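Local coordinates for protein glycosyl hydrolase BlGH5_18 (Bifidobacterium longum subsp. infantis, PDB 7LQX) that probably hydrolyses glycosidic bonds in N-glycans, as a family GH5 subfamily 18 glycoside hydrolase of an infant-gut bacterium, at residues N363-V368 with M394-E399. Residues are numbered along the deposited sequence; the frame is centred on the assembly and turned at random.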
ATOM      1  N   ASN A 363      42.258 -19.898   7.538  1.00 10.45           N
ATOM      2  CA  ASN A 363      41.410 -20.783   8.321  1.00 10.24           C
ATOM      3  C   ASN A 363      41.968 -22.189   8.242  1.00 12.47           C
ATOM      4  O   ASN A 363      42.208 -22.694   7.144  1.00 13.10           O
ATOM      5  CB  ASN A 363      40.008 -20.797   7.727  1.00  8.97           C
ATOM      6  CG  ASN A 363      39.322 -19.474   7.867  1.00  9.17           C
ATOM      7  OD1 ASN A 363      39.421 -18.603   7.000  1.00  9.45           O
ATOM      8  ND2 ASN A 363      38.607 -19.304   8.970  1.00 10.81           N
ATOM      9  N   ASP A 364      42.130 -22.830   9.398  1.00 12.19           N
ATOM     10  CA  ASP A 364      42.811 -24.114   9.449  1.00 12.21           C
ATOM     11  C   ASP A 364      41.913 -25.287   9.094  1.00 11.17           C
ATOM     12  O   ASP A 364      42.414 -26.311   8.607  1.00 12.86           O
ATOM     13  CB  ASP A 364      43.341 -24.347  10.866  1.00 18.01           C
ATOM     14  CG  ASP A 364      44.393 -23.342  11.269  1.00 35.41           C
ATOM     15  OD1 ASP A 364      45.394 -23.206  10.535  1.00 35.61           O
ATOM     16  OD2 ASP A 364      44.218 -22.692  12.322  1.00 43.23           O
ATOM     17  N   ALA A 365      40.619 -25.183   9.368  1.00 10.24           N
ATOM     18  CA  ALA A 365      39.701 -26.297   9.225  1.00 10.10           C
ATOM     19  C   ALA A 365      38.492 -25.850   8.428  1.00  8.75           C
ATOM     20  O   ALA A 365      38.166 -24.662   8.369  1.00  9.18           O
ATOM     21  CB  ALA A 365      39.237 -26.809  10.593  1.00 13.03           C
ATOM     22  N   ALA A 366      37.817 -26.815   7.814  1.00  8.65           N
ATOM     23  CA  ALA A 366      36.568 -26.515   7.135  1.00  8.30           C
ATOM     24  C   ALA A 366      35.600 -27.681   7.245  1.00  8.75           C
ATOM     25  O   ALA A 366      36.004 -28.848   7.191  1.00 10.01           O
ATOM     26  CB  ALA A 366      36.773 -26.164   5.656  1.00  9.68           C
ATOM     27  N   VAL A 367      34.324 -27.343   7.417  1.00  8.44           N
ATOM     28  CA  VAL A 367      33.225 -28.290   7.283  1.00  8.00           C
ATOM     29  C   VAL A 367      32.808 -28.323   5.817  1.00  8.62           C
ATOM     30  O   VAL A 367      32.691 -27.271   5.173  1.00  9.36           O
ATOM     31  CB  VAL A 367      32.049 -27.909   8.195  1.00 10.19           C
ATOM     32  CG1 VAL A 367      30.950 -28.953   8.086  1.00 12.14           C
ATOM     33  CG2 VAL A 367      32.507 -27.770   9.651  1.00 11.17           C
ATOM     34  N   VAL A 368      32.603 -29.532   5.297  1.00  8.54           N
ATOM     35  CA  VAL A 368      32.304 -29.748   3.885  1.00  8.69           C
ATOM     36  C   VAL A 368      30.799 -29.840   3.673  1.00  9.12           C
ATOM     37  O   VAL A 368      30.114 -30.643   4.316  1.00  9.56           O
ATOM     38  CB  VAL A 368      33.001 -31.026   3.378  1.00  9.35           C
ATOM     39  CG1 VAL A 368      32.660 -31.253   1.927  1.00 10.20           C
ATOM     40  CG2 VAL A 368      34.504 -30.930   3.570  1.00  9.68           C
HETATM   41  N   MSE A 394      30.092 -24.852  14.682  1.00  8.80           N
HETATM   42  CA  MSE A 394      30.096 -24.274  16.024  1.00  8.14           C
HETATM   43  C   MSE A 394      31.075 -24.993  16.948  1.00  9.76           C
HETATM   44  O   MSE A 394      31.732 -24.359  17.783  1.00 10.55           O
HETATM   45  CB  MSE A 394      28.681 -24.266  16.626  1.00  9.66           C
HETATM   46  CG  MSE A 394      27.740 -23.284  15.956  1.00  9.34           C
HETATM   47 SE   MSE A 394      28.320 -21.468  16.298  0.67 12.08          SE
HETATM   48  CE  MSE A 394      27.212 -20.602  14.974  1.00 12.60           C
ATOM     49  N   ARG A 395      31.181 -26.316  16.806  1.00  9.93           N
ATOM     50  CA  ARG A 395      32.097 -27.074  17.654  1.00 10.84           C
ATOM     51  C   ARG A 395      33.546 -26.726  17.336  1.00 11.65           C
ATOM     52  O   ARG A 395      34.348 -26.467  18.241  1.00 11.46           O
ATOM     53  CB  ARG A 395      31.862 -28.570  17.466  1.00 12.69           C
ATOM     54  CG  ARG A 395      32.486 -29.412  18.560  1.00 14.74           C
ATOM     55  CD  ARG A 395      32.674 -30.848  18.125  1.00 15.72           C
ATOM     56  NE  ARG A 395      33.844 -30.975  17.257  1.00 16.90           N
ATOM     57  CZ  ARG A 395      33.803 -31.206  15.943  1.00 16.57           C
ATOM     58  NH1 ARG A 395      32.645 -31.353  15.308  1.00 15.64           N
ATOM     59  NH2 ARG A 395      34.934 -31.291  15.261  1.00 15.93           N
ATOM     60  N   LEU A 396      33.897 -26.715  16.046  1.00 10.81           N
ATOM     61  CA  LEU A 396      35.240 -26.331  15.634  1.00 10.02           C
ATOM     62  C   LEU A 396      35.560 -24.900  16.045  1.00 10.95           C
ATOM     63  O   LEU A 396      36.693 -24.604  16.448  1.00 11.10           O
ATOM     64  CB  LEU A 396      35.377 -26.506  14.124  1.00 11.75           C
ATOM     65  CG  LEU A 396      35.486 -27.963  13.676  1.00 12.21           C
ATOM     66  CD1 LEU A 396      35.227 -28.059  12.174  1.00 11.88           C
ATOM     67  CD2 LEU A 396      36.841 -28.556  14.036  1.00 15.20           C
ATOM     68  N   HIS A 397      34.579 -24.001  15.952  1.00 10.08           N
ATOM     69  CA  HIS A 397      34.758 -22.631  16.424  1.00 11.20           C
ATOM     70  C   HIS A 397      35.099 -22.602  17.909  1.00 11.13           C
ATOM     71  O   HIS A 397      36.065 -21.950  18.320  1.00 12.20           O
ATOM     72  CB  HIS A 397      33.476 -21.844  16.126  1.00 11.01           C
ATOM     73  CG  HIS A 397      33.387 -20.526  16.825  1.00 13.77           C
ATOM     74  ND1 HIS A 397      34.169 -19.446  16.482  1.00 14.19           N
ATOM     75  CD2 HIS A 397      32.588 -20.106  17.834  1.00 12.31           C
ATOM     76  CE1 HIS A 397      33.870 -18.423  17.263  1.00 13.03           C
ATOM     77  NE2 HIS A 397      32.914 -18.798  18.092  1.00 14.29           N
ATOM     78  N   ALA A 398      34.314 -23.309  18.730  1.00 10.41           N
ATOM     79  CA  ALA A 398      34.560 -23.327  20.169  1.00 12.72           C
ATOM     80  C   ALA A 398      35.935 -23.892  20.494  1.00 12.89           C
ATOM     81  O   ALA A 398      36.558 -23.482  21.484  1.00 13.87           O
ATOM     82  CB  ALA A 398      33.471 -24.139  20.877  1.00 14.03           C
ATOM     83  N   GLU A 399      36.418 -24.834  19.686  1.00 12.53           N
ATOM     84  CA  GLU A 399      37.719 -25.449  19.912  1.00 14.26           C
ATOM     85  C   GLU A 399      38.877 -24.559  19.496  1.00 15.35           C
ATOM     86  O   GLU A 399      40.024 -24.868  19.839  1.00 16.98           O
ATOM     87  CB  GLU A 399      37.795 -26.769  19.146  1.00 13.50           C
ATOM     88  CG  GLU A 399      36.831 -27.810  19.674  1.00 16.03           C
ATOM     89  CD  GLU A 399      36.756 -29.054  18.818  1.00 17.42           C
ATOM     90  OE1 GLU A 399      37.452 -29.134  17.777  1.00 19.53           O
ATOM     91  OE2 GLU A 399      35.988 -29.965  19.199  1.00 17.77           O
TER
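Leu-396 reaches from helix 388-399 to strand 365-369 and meets Val-367 and Ala-365. The contact is small, buried and wholly apolar. Its tight point is a methyl pair, Leu-396 CD1 against Val-367 CG2 at 3.7 Å. The two side chains meet at a slant. In Val-367, CG1 lies anti to the backbone N (chi1 -177°). This leaves CG2 beside that N, where it meets the leucine. Ala-365 is the looser partner, with its CB 4.5 Å from Leu-396 CD1. The backbones stay well apart, with Ala-365 CA 7.8 Å from Leu-396 CA. The leucine side chain bridges this gap, and a single methyl, CD1, makes both contacts. Leu-396 also touches Pro-403 on one neighbouring strand and Arg-424 and Glu-426 on the other, so it packs on all three strands of the sheet. Ala-366, between the two contact residues, points its CB away from the helix, and its side chain touches Thr-404, Val-406 and Leu-425.

Arg-395 and Glu-399, one turn apart, make a polar, more exposed flank of the helix. They form a salt bridge, with Arg-395 NE 3.1 Å from Glu-399 OE2. The oxygen lies near the guanidinium plane, but the N-H reaches it from above the carboxylate plane. The N-H...O angle of 149° is moderately bent. Arg-395 NH2 makes a second salt bridge, to Glu-426 OE1, which ties the helix to strand 424-426.

Strand 365-369, helix 388-399 and strand 403-407 make a beta-alpha-beta unit. Its helix lies against a small three-stranded parallel sheet, separate from the eight-stranded parallel sheet of the GH5 (beta/alpha)8 barrel.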